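Local coordinates for DUF2787 domain-containing protein (Vibrio cholerae, PDB 2V1L), which is of unknown function but is encoded on a Vibrio cholerae pathogenicity island and shares structural homology with the human p32 protein, at residues Thr9-Ser14 / Phe96-Gly101; Asn23-His28 / Val41-Arg46; Phe45-Tyr50 / Ala138-Ser143. All blocks are in the same frame, centred on the assembly; numbering follows the deposited sequence.

Contact 1: residues Thr9-Ser14 / Phe96-Gly101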
ATOM      1  N   THR A   9       5.141 -12.689   2.523  1.00 58.03           N
ATOM      2  CA  THR A   9       4.927 -11.956   3.782  1.00 55.87           C
ATOM      3  C   THR A   9       3.883 -12.674   4.633  1.00 54.60           C
ATOM      4  O   THR A   9       3.251 -13.633   4.172  1.00 54.60           O
ATOM      5  CB  THR A   9       4.485 -10.476   3.566  1.00 56.13           C
ATOM      6  OG1 THR A   9       3.078 -10.413   3.296  1.00 55.67           O
ATOM      7  CG2 THR A   9       5.247  -9.812   2.433  1.00 55.88           C
ATOM      8  N   HIS A  10       3.697 -12.191   5.863  1.00 52.70           N
ATOM      9  CA  HIS A  10       2.792 -12.808   6.843  1.00 50.80           C
ATOM     10  C   HIS A  10       1.356 -12.296   6.745  1.00 48.65           C
ATOM     11  O   HIS A  10       0.499 -12.666   7.551  1.00 48.66           O
ATOM     12  CB  HIS A  10       3.336 -12.619   8.272  1.00 51.32           C
ATOM     13  CG  HIS A  10       4.636 -13.329   8.521  1.00 53.12           C
ATOM     14  ND1 HIS A  10       4.733 -14.443   9.328  1.00 54.81           N
ATOM     15  CD2 HIS A  10       5.884 -13.101   8.044  1.00 54.15           C
ATOM     16  CE1 HIS A  10       5.986 -14.862   9.350  1.00 55.91           C
ATOM     17  NE2 HIS A  10       6.703 -14.069   8.573  1.00 56.70           N
ATOM     18  N   LEU A  11       1.106 -11.441   5.759  1.00 45.77           N
ATOM     19  CA  LEU A  11      -0.244 -10.973   5.448  1.00 42.75           C
ATOM     20  C   LEU A  11      -0.707 -11.583   4.120  1.00 41.19           C
ATOM     21  O   LEU A  11       0.107 -11.792   3.227  1.00 40.95           O
ATOM     22  CB  LEU A  11      -0.279  -9.441   5.404  1.00 42.16           C
ATOM     23  CG  LEU A  11      -0.217  -8.757   6.777  1.00 41.14           C
ATOM     24  CD1 LEU A  11      -0.243  -7.263   6.620  1.00 38.29           C
ATOM     25  CD2 LEU A  11      -1.336  -9.234   7.704  1.00 37.17           C
ATOM     26  N   PRO A  12      -2.015 -11.871   3.983  1.00 39.63           N
ATOM     27  CA  PRO A  12      -2.484 -12.546   2.779  1.00 38.68           C
ATOM     28  C   PRO A  12      -2.578 -11.617   1.558  1.00 38.13           C
ATOM     29  O   PRO A  12      -3.687 -11.326   1.078  1.00 37.99           O
ATOM     30  CB  PRO A  12      -3.859 -13.057   3.198  1.00 38.20           C
ATOM     31  CG  PRO A  12      -4.330 -12.082   4.185  1.00 39.05           C
ATOM     32  CD  PRO A  12      -3.122 -11.587   4.914  1.00 39.09           C
ATOM     33  N   ILE A  13      -1.417 -11.162   1.075  1.00 37.03           N
ATOM     34  CA  ILE A  13      -1.335 -10.361  -0.136  1.00 36.33           C
ATOM     35  C   ILE A  13      -1.865 -11.215  -1.290  1.00 36.48           C
ATOM     36  O   ILE A  13      -1.460 -12.379  -1.455  1.00 35.71           O
ATOM     37  CB  ILE A  13       0.107  -9.843  -0.413  1.00 36.47           C
ATOM     38  CG1 ILE A  13       0.600  -8.971   0.764  1.00 36.70           C
ATOM     39  CG2 ILE A  13       0.165  -8.995  -1.681  1.00 34.95           C
ATOM     40  CD1 ILE A  13       2.050  -8.543   0.664  1.00 36.03           C
ATOM     41  N   SER A  14      -2.786 -10.627  -2.059  1.00 35.67           N
ATOM     42  CA  SER A  14      -3.487 -11.300  -3.154  1.00 34.83           C
ATOM     43  C   SER A  14      -2.713 -11.374  -4.433  1.00 34.21           C
ATOM     44  O   SER A  14      -1.891 -10.489  -4.746  1.00 33.87           O
ATOM     45  CB  SER A  14      -4.778 -10.548  -3.478  1.00 34.98           C
ATOM     46  OG  SER A  14      -5.758 -10.876  -2.519  1.00 37.65           O
ATOM     47  N   PHE A  96       1.436  -0.778   6.692  1.00 20.70           N
ATOM     48  CA  PHE A  96       1.818  -2.177   6.841  1.00 22.31           C
ATOM     49  C   PHE A  96       3.298  -2.218   6.553  1.00 23.44           C
ATOM     50  O   PHE A  96       3.695  -2.006   5.440  1.00 23.68           O
ATOM     51  CB  PHE A  96       1.032  -3.089   5.873  1.00 21.92           C
ATOM     52  CG  PHE A  96      -0.465  -3.002   6.052  1.00 22.80           C
ATOM     53  CD1 PHE A  96      -1.093  -3.683   7.098  1.00 22.17           C
ATOM     54  CD2 PHE A  96      -1.238  -2.198   5.203  1.00 22.95           C
ATOM     55  CE1 PHE A  96      -2.506  -3.573   7.284  1.00 21.81           C
ATOM     56  CE2 PHE A  96      -2.639  -2.097   5.367  1.00 22.40           C
ATOM     57  CZ  PHE A  96      -3.258  -2.774   6.425  1.00 21.91           C
ATOM     58  N   ASP A  97       4.113  -2.442   7.572  1.00 25.16           N
ATOM     59  CA  ASP A  97       5.566  -2.333   7.400  1.00 27.35           C
ATOM     60  C   ASP A  97       6.171  -3.741   7.409  1.00 27.99           C
ATOM     61  O   ASP A  97       6.290  -4.373   8.455  1.00 27.30           O
ATOM     62  CB  ASP A  97       6.166  -1.437   8.500  1.00 27.80           C
ATOM     63  CG  ASP A  97       7.648  -1.102   8.257  1.00 31.00           C
ATOM     64  OD1 ASP A  97       8.395  -1.939   7.704  1.00 32.42           O
ATOM     65  OD2 ASP A  97       8.069   0.009   8.629  1.00 33.44           O
ATOM     66  N   PHE A  98       6.512  -4.248   6.226  1.00 30.02           N
ATOM     67  CA  PHE A  98       6.945  -5.643   6.114  1.00 31.76           C
ATOM     68  C   PHE A  98       8.424  -5.823   6.537  1.00 33.08           C
ATOM     69  O   PHE A  98       8.762  -6.817   7.169  1.00 34.04           O
ATOM     70  CB  PHE A  98       6.618  -6.212   4.706  1.00 31.38           C
ATOM     71  CG  PHE A  98       5.141  -6.148   4.368  1.00 31.12           C
ATOM     72  CD1 PHE A  98       4.242  -7.001   4.979  1.00 31.93           C
ATOM     73  CD2 PHE A  98       4.657  -5.198   3.489  1.00 30.12           C
ATOM     74  CE1 PHE A  98       2.891  -6.926   4.703  1.00 32.63           C
ATOM     75  CE2 PHE A  98       3.310  -5.116   3.203  1.00 31.02           C
ATOM     76  CZ  PHE A  98       2.424  -5.978   3.813  1.00 30.48           C
ATOM     77  N   GLN A  99       9.270  -4.851   6.202  1.00 34.39           N
ATOM     78  CA  GLN A  99      10.653  -4.772   6.687  1.00 36.23           C
ATOM     79  C   GLN A  99      10.737  -5.007   8.192  1.00 36.38           C
ATOM     80  O   GLN A  99      11.586  -5.752   8.677  1.00 37.27           O
ATOM     81  CB  GLN A  99      11.238  -3.383   6.401  1.00 35.89           C
ATOM     82  CG  GLN A  99      11.586  -3.091   4.964  1.00 37.56           C
ATOM     83  CD  GLN A  99      12.050  -1.632   4.712  1.00 37.86           C
ATOM     84  OE1 GLN A  99      11.489  -0.660   5.253  1.00 41.89           O
ATOM     85  NE2 GLN A  99      13.066  -1.487   3.872  1.00 39.02           N
ATOM     86  N   ARG A 100       9.837  -4.371   8.932  1.00 36.43           N
ATOM     87  CA  ARG A 100       9.911  -4.344  10.383  1.00 35.27           C
ATOM     88  C   ARG A 100       8.958  -5.326  11.051  1.00 35.08           C
ATOM     89  O   ARG A 100       9.108  -5.655  12.244  1.00 35.51           O
ATOM     90  CB  ARG A 100       9.556  -2.941  10.831  1.00 35.76           C
ATOM     91  CG  ARG A 100      10.326  -2.480  11.976  1.00 34.99           C
ATOM     92  CD  ARG A 100      10.203  -0.994  12.116  1.00 33.68           C
ATOM     93  NE  ARG A 100      10.458  -0.690  13.493  1.00 30.65           N
ATOM     94  CZ  ARG A 100      10.775   0.505  13.965  1.00 29.53           C
ATOM     95  NH1 ARG A 100      10.881   1.568  13.168  1.00 27.44           N
ATOM     96  NH2 ARG A 100      10.991   0.602  15.253  1.00 25.22           N
ATOM     97  N   GLY A 101       7.968  -5.798  10.296  1.00 33.67           N
ATOM     98  CA  GLY A 101       6.973  -6.714  10.844  1.00 31.95           C
ATOM     99  C   GLY A 101       5.888  -6.072  11.698  1.00 30.45           C
ATOM    100  O   GLY A 101       5.297  -6.736  12.532  1.00 30.90           O
TER

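Contact 2: residues Asn23-His28 / Val41-Arg46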
ATOM      1  N   ASN A  23       2.472  -5.379 -12.983  1.00 50.84           N
ATOM      2  CA  ASN A  23       2.124  -4.594 -14.151  1.00 52.79           C
ATOM      3  C   ASN A  23       2.820  -3.247 -14.167  1.00 53.55           C
ATOM      4  O   ASN A  23       3.365  -2.836 -15.190  1.00 53.58           O
ATOM      5  CB  ASN A  23       0.604  -4.399 -14.260  1.00 53.27           C
ATOM      6  CG  ASN A  23       0.159  -4.080 -15.676  1.00 55.03           C
ATOM      7  OD1 ASN A  23      -0.493  -3.061 -15.923  1.00 56.69           O
ATOM      8  ND2 ASN A  23       0.522  -4.952 -16.623  1.00 56.37           N
ATOM      9  N   ILE A  24       2.798  -2.562 -13.028  1.00 54.77           N
ATOM     10  CA  ILE A  24       3.366  -1.218 -12.932  1.00 55.91           C
ATOM     11  C   ILE A  24       4.893  -1.219 -13.046  1.00 57.06           C
ATOM     12  O   ILE A  24       5.474  -0.294 -13.612  1.00 57.18           O
ATOM     13  CB  ILE A  24       2.860  -0.477 -11.683  1.00 55.73           C
ATOM     14  CG1 ILE A  24       1.391  -0.091 -11.890  1.00 55.41           C
ATOM     15  CG2 ILE A  24       3.697   0.765 -11.408  1.00 55.33           C
ATOM     16  CD1 ILE A  24       0.704   0.425 -10.651  1.00 55.87           C
ATOM     17  N   LEU A  25       5.535  -2.272 -12.543  1.00 58.63           N
ATOM     18  CA  LEU A  25       6.981  -2.417 -12.698  1.00 60.39           C
ATOM     19  C   LEU A  25       7.368  -2.441 -14.178  1.00 61.98           C
ATOM     20  O   LEU A  25       8.017  -1.510 -14.659  1.00 62.56           O
ATOM     21  CB  LEU A  25       7.504  -3.665 -11.978  1.00 60.02           C
ATOM     22  CG  LEU A  25       7.580  -3.673 -10.454  1.00 59.28           C
ATOM     23  CD1 LEU A  25       8.296  -4.925  -9.998  1.00 59.18           C
ATOM     24  CD2 LEU A  25       8.297  -2.450  -9.945  1.00 59.27           C
ATOM     25  N   SER A  26       6.934  -3.476 -14.900  1.00 63.78           N
ATOM     26  CA  SER A  26       7.336  -3.666 -16.295  1.00 65.52           C
ATOM     27  C   SER A  26       6.823  -2.579 -17.251  1.00 66.78           C
ATOM     28  O   SER A  26       7.493  -2.269 -18.243  1.00 67.03           O
ATOM     29  CB  SER A  26       6.991  -5.076 -16.798  1.00 65.41           C
ATOM     30  OG  SER A  26       5.620  -5.380 -16.616  1.00 65.71           O
ATOM     31  N   GLU A  27       5.661  -1.993 -16.940  1.00 68.21           N
ATOM     32  CA  GLU A  27       5.142  -0.826 -17.666  1.00 69.68           C
ATOM     33  C   GLU A  27       6.100   0.359 -17.638  1.00 70.57           C
ATOM     34  O   GLU A  27       6.103   1.180 -18.559  1.00 70.77           O
ATOM     35  CB  GLU A  27       3.804  -0.368 -17.094  1.00 69.67           C
ATOM     36  CG  GLU A  27       2.574  -0.838 -17.861  1.00 70.13           C
ATOM     37  CD  GLU A  27       1.328  -0.002 -17.549  1.00 70.27           C
ATOM     38  OE1 GLU A  27       1.125   0.376 -16.371  1.00 70.19           O
ATOM     39  OE2 GLU A  27       0.549   0.279 -18.491  1.00 71.02           O
ATOM     40  N   HIS A  28       6.890   0.448 -16.567  1.00 71.83           N
ATOM     41  CA  HIS A  28       7.855   1.528 -16.364  1.00 72.78           C
ATOM     42  C   HIS A  28       9.270   1.089 -16.766  1.00 73.53           C
ATOM     43  O   HIS A  28      10.022   1.858 -17.379  1.00 73.66           O
ATOM     44  CB  HIS A  28       7.830   1.973 -14.901  1.00 72.88           C
ATOM     45  CG  HIS A  28       8.157   3.421 -14.700  1.00 73.60           C
ATOM     46  ND1 HIS A  28       9.359   3.849 -14.174  1.00 74.26           N
ATOM     47  CD2 HIS A  28       7.435   4.540 -14.946  1.00 74.00           C
ATOM     48  CE1 HIS A  28       9.365   5.169 -14.110  1.00 74.38           C
ATOM     49  NE2 HIS A  28       8.208   5.613 -14.572  1.00 74.44           N
ATOM     50  N   VAL A  41      12.471   0.605  -5.315  1.00 49.72           N
ATOM     51  CA  VAL A  41      11.464   1.412  -6.019  1.00 48.17           C
ATOM     52  C   VAL A  41      10.276   1.864  -5.125  1.00 46.84           C
ATOM     53  O   VAL A  41       9.879   1.167  -4.190  1.00 46.48           O
ATOM     54  CB  VAL A  41      10.947   0.651  -7.293  1.00 48.52           C
ATOM     55  CG1 VAL A  41       9.770  -0.264  -6.988  1.00 47.99           C
ATOM     56  CG2 VAL A  41      10.576   1.610  -8.378  1.00 48.79           C
ATOM     57  N   VAL A  42       9.727   3.035  -5.430  1.00 44.94           N
ATOM     58  CA  VAL A  42       8.591   3.586  -4.705  1.00 43.75           C
ATOM     59  C   VAL A  42       7.448   3.961  -5.658  1.00 42.78           C
ATOM     60  O   VAL A  42       7.624   4.766  -6.572  1.00 42.40           O
ATOM     61  CB  VAL A  42       9.006   4.819  -3.826  1.00 43.44           C
ATOM     62  CG1 VAL A  42       7.793   5.527  -3.260  1.00 43.64           C
ATOM     63  CG2 VAL A  42       9.921   4.386  -2.695  1.00 42.85           C
ATOM     64  N   MET A  43       6.270   3.382  -5.417  1.00 41.91           N
ATOM     65  CA  MET A  43       5.056   3.699  -6.179  1.00 40.82           C
ATOM     66  C   MET A  43       4.153   4.632  -5.354  1.00 39.71           C
ATOM     67  O   MET A  43       3.964   4.420  -4.152  1.00 39.18           O
ATOM     68  CB  MET A  43       4.279   2.416  -6.515  1.00 40.84           C
ATOM     69  CG  MET A  43       5.001   1.374  -7.355  1.00 41.62           C
ATOM     70  SD  MET A  43       3.982  -0.102  -7.657  1.00 42.21           S
ATOM     71  CE  MET A  43       5.124  -1.158  -8.535  1.00 40.50           C
ATOM     72  N   ASN A  44       3.590   5.646  -5.998  1.00 38.02           N
ATOM     73  CA  ASN A  44       2.602   6.511  -5.364  1.00 37.69           C
ATOM     74  C   ASN A  44       1.298   6.517  -6.156  1.00 36.94           C
ATOM     75  O   ASN A  44       1.325   6.617  -7.384  1.00 36.67           O
ATOM     76  CB  ASN A  44       3.114   7.946  -5.216  1.00 37.71           C
ATOM     77  CG  ASN A  44       4.194   8.066  -4.164  1.00 39.75           C
ATOM     78  OD1 ASN A  44       5.368   7.822  -4.446  1.00 40.93           O
ATOM     79  ND2 ASN A  44       3.802   8.419  -2.940  1.00 37.99           N
ATOM     80  N   PHE A  45       0.172   6.399  -5.451  1.00 35.18           N
ATOM     81  CA  PHE A  45      -1.154   6.452  -6.068  1.00 33.57           C
ATOM     82  C   PHE A  45      -1.821   7.666  -5.451  1.00 33.83           C
ATOM     83  O   PHE A  45      -1.959   7.736  -4.213  1.00 33.03           O
ATOM     84  CB  PHE A  45      -1.965   5.156  -5.781  1.00 32.02           C
ATOM     85  CG  PHE A  45      -1.315   3.893  -6.275  1.00 30.65           C
ATOM     86  CD1 PHE A  45      -1.843   3.206  -7.373  1.00 28.88           C
ATOM     87  CD2 PHE A  45      -0.174   3.376  -5.655  1.00 28.55           C
ATOM     88  CE1 PHE A  45      -1.258   2.047  -7.826  1.00 24.90           C
ATOM     89  CE2 PHE A  45       0.441   2.219  -6.121  1.00 26.93           C
ATOM     90  CZ  PHE A  45      -0.092   1.552  -7.212  1.00 28.73           C
ATOM     91  N   ARG A  46      -2.210   8.633  -6.289  1.00 34.44           N
ATOM     92  CA  ARG A  46      -2.871   9.850  -5.805  1.00 36.17           C
ATOM     93  C   ARG A  46      -4.152  10.220  -6.574  1.00 35.76           C
ATOM     94  O   ARG A  46      -4.193  10.138  -7.789  1.00 35.10           O
ATOM     95  CB  ARG A  46      -1.894  11.045  -5.773  1.00 36.31           C
ATOM     96  CG  ARG A  46      -0.752  10.921  -4.718  1.00 38.56           C
ATOM     97  CD  ARG A  46       0.178  12.175  -4.671  1.00 39.65           C
ATOM     98  NE  ARG A  46       1.327  12.032  -5.579  1.00 46.99           N
ATOM     99  CZ  ARG A  46       2.587  11.785  -5.209  1.00 48.99           C
ATOM    100  NH1 ARG A  46       2.906  11.681  -3.926  1.00 51.23           N
ATOM    101  NH2 ARG A  46       3.540  11.647  -6.130  1.00 49.17           N
TER

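Contact 3: residues Phe45-Tyr50 / Ala138-Ser143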
ATOM      1  N   PHE A  45       0.172   6.399  -5.451  1.00 35.18           N
ATOM      2  CA  PHE A  45      -1.154   6.452  -6.068  1.00 33.57           C
ATOM      3  C   PHE A  45      -1.821   7.666  -5.451  1.00 33.83           C
ATOM      4  O   PHE A  45      -1.959   7.736  -4.213  1.00 33.03           O
ATOM      5  CB  PHE A  45      -1.965   5.156  -5.781  1.00 32.02           C
ATOM      6  CG  PHE A  45      -1.315   3.893  -6.275  1.00 30.65           C
ATOM      7  CD1 PHE A  45      -1.843   3.206  -7.373  1.00 28.88           C
ATOM      8  CD2 PHE A  45      -0.174   3.376  -5.655  1.00 28.55           C
ATOM      9  CE1 PHE A  45      -1.258   2.047  -7.826  1.00 24.90           C
ATOM     10  CE2 PHE A  45       0.441   2.219  -6.121  1.00 26.93           C
ATOM     11  CZ  PHE A  45      -0.092   1.552  -7.212  1.00 28.73           C
ATOM     12  N   ARG A  46      -2.210   8.633  -6.289  1.00 34.44           N
ATOM     13  CA  ARG A  46      -2.871   9.850  -5.805  1.00 36.17           C
ATOM     14  C   ARG A  46      -4.152  10.220  -6.574  1.00 35.76           C
ATOM     15  O   ARG A  46      -4.193  10.138  -7.789  1.00 35.10           O
ATOM     16  CB  ARG A  46      -1.894  11.045  -5.773  1.00 36.31           C
ATOM     17  CG  ARG A  46      -0.752  10.921  -4.718  1.00 38.56           C
ATOM     18  CD  ARG A  46       0.178  12.175  -4.671  1.00 39.65           C
ATOM     19  NE  ARG A  46       1.327  12.032  -5.579  1.00 46.99           N
ATOM     20  CZ  ARG A  46       2.587  11.785  -5.209  1.00 48.99           C
ATOM     21  NH1 ARG A  46       2.906  11.681  -3.926  1.00 51.23           N
ATOM     22  NH2 ARG A  46       3.540  11.647  -6.130  1.00 49.17           N
ATOM     23  N   ASP A  47      -5.188  10.589  -5.822  1.00 35.84           N
ATOM     24  CA  ASP A  47      -6.378  11.240  -6.331  1.00 36.52           C
ATOM     25  C   ASP A  47      -6.129  12.759  -6.193  1.00 37.44           C
ATOM     26  O   ASP A  47      -6.157  13.319  -5.095  1.00 36.98           O
ATOM     27  CB  ASP A  47      -7.631  10.771  -5.551  1.00 35.73           C
ATOM     28  CG  ASP A  47      -8.829  11.714  -5.707  1.00 35.67           C
ATOM     29  OD1 ASP A  47      -8.779  12.616  -6.559  1.00 36.41           O
ATOM     30  OD2 ASP A  47      -9.833  11.590  -4.961  1.00 32.36           O
ATOM     31  N   SER A  48      -5.892  13.432  -7.319  1.00 38.71           N
ATOM     32  CA  SER A  48      -5.547  14.863  -7.281  1.00 39.44           C
ATOM     33  C   SER A  48      -6.648  15.720  -6.654  1.00 39.28           C
ATOM     34  O   SER A  48      -6.377  16.839  -6.231  1.00 40.31           O
ATOM     35  CB  SER A  48      -5.196  15.374  -8.672  1.00 39.98           C
ATOM     36  OG  SER A  48      -6.386  15.723  -9.374  1.00 42.75           O
ATOM     37  N   SER A  49      -7.872  15.193  -6.556  1.00 38.79           N
ATOM     38  CA  SER A  49      -8.982  15.939  -5.944  1.00 38.29           C
ATOM     39  C   SER A  49      -9.107  15.813  -4.406  1.00 38.15           C
ATOM     40  O   SER A  49      -9.851  16.580  -3.784  1.00 37.58           O
ATOM     41  CB  SER A  49     -10.325  15.566  -6.617  1.00 39.06           C
ATOM     42  OG  SER A  49     -10.720  14.230  -6.306  1.00 37.71           O
ATOM     43  N   TYR A  50      -8.382  14.859  -3.807  1.00 38.40           N
ATOM     44  CA  TYR A  50      -8.529  14.536  -2.379  1.00 38.48           C
ATOM     45  C   TYR A  50      -8.219  15.732  -1.502  1.00 39.59           C
ATOM     46  O   TYR A  50      -7.122  16.268  -1.562  1.00 39.79           O
ATOM     47  CB  TYR A  50      -7.648  13.332  -1.972  1.00 37.36           C
ATOM     48  CG  TYR A  50      -7.712  12.991  -0.493  1.00 35.35           C
ATOM     49  CD1 TYR A  50      -8.916  12.648   0.113  1.00 34.22           C
ATOM     50  CD2 TYR A  50      -6.564  13.019   0.296  1.00 35.00           C
ATOM     51  CE1 TYR A  50      -8.977  12.345   1.468  1.00 34.52           C
ATOM     52  CE2 TYR A  50      -6.614  12.713   1.664  1.00 32.77           C
ATOM     53  CZ  TYR A  50      -7.817  12.385   2.234  1.00 34.67           C
ATOM     54  OH  TYR A  50      -7.870  12.091   3.576  1.00 34.53           O
ATOM     55  N   ALA A 138      -9.621   5.373  -9.711  1.00 30.80           N
ATOM     56  CA  ALA A 138      -9.851   6.396  -8.707  1.00 30.96           C
ATOM     57  C   ALA A 138      -8.679   7.376  -8.627  1.00 31.29           C
ATOM     58  O   ALA A 138      -8.839   8.510  -8.201  1.00 31.11           O
ATOM     59  CB  ALA A 138     -10.085   5.757  -7.360  1.00 30.88           C
ATOM     60  N   PHE A 139      -7.504   6.927  -9.029  1.00 32.39           N
ATOM     61  CA  PHE A 139      -6.305   7.741  -8.925  1.00 34.08           C
ATOM     62  C   PHE A 139      -5.890   8.304 -10.290  1.00 35.57           C
ATOM     63  O   PHE A 139      -5.346   7.572 -11.109  1.00 35.85           O
ATOM     64  CB  PHE A 139      -5.151   6.906  -8.342  1.00 32.89           C
ATOM     65  CG  PHE A 139      -5.476   6.230  -7.027  1.00 32.47           C
ATOM     66  CD1 PHE A 139      -5.565   6.965  -5.851  1.00 30.17           C
ATOM     67  CD2 PHE A 139      -5.680   4.841  -6.973  1.00 31.59           C
ATOM     68  CE1 PHE A 139      -5.875   6.335  -4.619  1.00 30.76           C
ATOM     69  CE2 PHE A 139      -5.971   4.200  -5.746  1.00 30.69           C
ATOM     70  CZ  PHE A 139      -6.069   4.947  -4.579  1.00 29.98           C
ATOM     71  N   ASP A 140      -6.109   9.604 -10.503  1.00 37.94           N
ATOM     72  CA  ASP A 140      -5.622  10.308 -11.712  1.00 40.45           C
ATOM     73  C   ASP A 140      -4.100  10.547 -11.794  1.00 41.98           C
ATOM     74  O   ASP A 140      -3.628  11.167 -12.750  1.00 43.03           O
ATOM     75  CB  ASP A 140      -6.374  11.634 -11.922  1.00 40.61           C
ATOM     76  CG  ASP A 140      -6.612  12.409 -10.624  1.00 42.70           C
ATOM     77  OD1 ASP A 140      -6.707  11.773  -9.562  1.00 46.69           O
ATOM     78  OD2 ASP A 140      -6.738  13.654 -10.661  1.00 41.78           O
ATOM     79  N   ASP A 141      -3.334  10.047 -10.816  1.00 42.91           N
ATOM     80  CA  ASP A 141      -1.902  10.349 -10.684  1.00 43.73           C
ATOM     81  C   ASP A 141      -1.173   9.165 -10.059  1.00 44.17           C
ATOM     82  O   ASP A 141      -1.132   9.034  -8.835  1.00 44.50           O
ATOM     83  CB  ASP A 141      -1.745  11.621  -9.815  1.00 44.32           C
ATOM     84  CG  ASP A 141      -0.276  12.072  -9.603  1.00 45.35           C
ATOM     85  OD1 ASP A 141       0.692  11.353  -9.964  1.00 45.93           O
ATOM     86  OD2 ASP A 141      -0.110  13.176  -9.020  1.00 46.79           O
ATOM     87  N   ILE A 142      -0.607   8.297 -10.888  1.00 44.69           N
ATOM     88  CA  ILE A 142       0.192   7.165 -10.397  1.00 45.33           C
ATOM     89  C   ILE A 142       1.638   7.293 -10.875  1.00 46.36           C
ATOM     90  O   ILE A 142       1.906   7.247 -12.080  1.00 46.84           O
ATOM     91  CB  ILE A 142      -0.366   5.805 -10.867  1.00 45.14           C
ATOM     92  CG1 ILE A 142      -1.823   5.624 -10.423  1.00 45.23           C
ATOM     93  CG2 ILE A 142       0.506   4.672 -10.361  1.00 45.33           C
ATOM     94  CD1 ILE A 142      -2.435   4.301 -10.845  1.00 45.21           C
ATOM     95  N   SER A 143       2.566   7.444  -9.937  1.00 47.21           N
ATOM     96  CA  SER A 143       3.967   7.692 -10.271  1.00 48.06           C
ATOM     97  C   SER A 143       4.883   6.595  -9.726  1.00 48.66           C
ATOM     98  O   SER A 143       4.550   5.941  -8.726  1.00 48.91           O
ATOM     99  CB  SER A 143       4.396   9.058  -9.727  1.00 48.20           C
ATOM    100  OG  SER A 143       4.725   8.965  -8.351  1.00 48.97           O
TER
HETATM  101  O   HOH W   1       3.331  13.011  -8.587  1.00 47.14           O

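Contact 1: residues Thr9-Ser14 / Phe96-Gly101
The Phe98 ring is the flat group at the middle of this contact, and Thr9, Leu11 and Ile13 all reach it obliquely, along its CD1-CE1-CZ side. Thr9 CB lies 3.8 Å from Phe98 CD1, Leu11 CD1 3.7 Å from Phe98 CE1, and Ile13, whose side chain runs against that of Phe98, brings CD1 to 4.1 Å from Phe98 CZ. The same Leu11 methyl bridges to the second ring, slanting onto Phe96 with CD1 3.7 Å from Phe96 CD1. Leu11 extends beyond CG with CD1 anti to CA (chi2 179°), which brings this methyl to both phenylalanine rings. No hydrogen bond joins the segments, and mostly carbon atoms meet, though Thr9 OG1 also lies near the Phe98 ring. Each segment has its own bonds instead. An inverse gamma turn centred on Pro12 brings Ile13 N to 2.7 Å from Leu11 O, and Leu11 and Ile13, on either side of Pro12, both point toward the other segment; Thr9 OG1 adds a weak bond to Leu11 O. On the other segment, Asp97 OD1 takes the N-H of Arg100 from above its carboxylate plane, an Asx motif where the chain leaves the strand. The N-terminal loop touches both strand 72-82, whose Ile74 meets Thr9, Ile13 and Phe98, and helix 117-135, whose Tyr123 touches Leu11 and Ile13 and meets Phe96 edge-to-face.

Contact 2: residues Asn23-His28 / Val41-Arg46
Ile24 is the first residue of the helix segment to reach the strand, and its two branches divide the work. Its CG2 methyl sits 3.7 Å from Met43 CE and also rests beside the sulfur, whereas the extended CG1 branch (chi2 170°) serves Phe45: the two side chains come from opposite directions, and Ile24 CD1 lies 3.7 Å from Phe45 CZ, oblique to the ring. Leu25 follows. Its CB does not aim at the strand, but CD2 reaches back to it, 3.7 Å from Met43 CE and 4.0 Å from Val41 CG1. The Met43 methyl is thus shared by neighbouring helix residues. Met43 runs fully extended beyond CG (chi3 -176°), a shape that carries CE to the helix; the axes of 23-28 and 41-46 approach to 10.7 Å. No hydrogen bond crosses; the contact is made by apolar side chains, and Val41, Met43 and Phe45, every second residue of the strand, supply its side. The directions of 23-28 and 41-46 are 109° apart, with the helix packed on the face that carries these three. Here helix 15-29 packs on strand 41-46, which lies between strands 60-66 and 141-144, with Leu64 beside Val41 and Met43, Leu144 beside Ile24 and Val41, and Trp72 of strand 72-82 beside Leu25.

Contact 3: residues Phe45-Tyr50 / Ala138-Ser143
Arg46 and Asp141 form the hydrogen-bonded antiparallel pair here: Arg46 N gives Asp141 O a bond of 2.8 Å, and the return bond from Asp141 N to Arg46 O is weak. Their side chains run alongside each other, with Asp141 OD2 near the guanidinium plane but 3.9 Å from Arg46 NE, a long ion pair; a water accepting from Arg46 NH2 donates weakly to Asp141 OD1. On the other sheet face Phe45 is held from two sides. Ile142 CG2 lies over one face of its ring, while Phe45 CB sits 3.8 Å from the Phe139 ring centroid, almost on the normal, and the Phe45 edge turns toward the Phe139 face in an offset edge-to-face pair. Just before strand 141-144, Asp140 reaches the type I turn Asp47-Tyr50, OD1 receiving Ser48 N at 2.9 Å on its syn side. Asp47 fixes that turn through an Asx turn: Ser49 N meets OD1 at 2.7 Å from above the carboxylate plane, and the Ser49 hydroxyl takes its syn lone pair; OD2 accepts from Phe57 N. Asp47 OD1 and Asp140 OD1 are like charges only 3.7 Å apart, and the donors Ser48 N, Ser49 N, Ser49 OG and Phe57 N probably offset their repulsion.

Overall arrangement
From the N terminus, the loop at 9-14 leads into helix 15-29, and contact 1 closes a long loop by tying that entry to the end of strand 95-97. Contact 2 is nested inside this loop: strand 41-46, following a connection largely unmodelled, packs back against helix 15-29. Contact 3 starts on the same strand, sharing Phe45 and Arg46, and pairs it with 138-143 after helix 117-135; its segments alternate with those of contact 1, so these two loops cross. Contacts 2 and 3 touch, Asn44 N lying 2.9 Å from Ser143 O, whereas contacts 1 and 3 lie on opposite sides of the chain's centre, centres about 24 Å apart. All three reach the one antiparallel sheet.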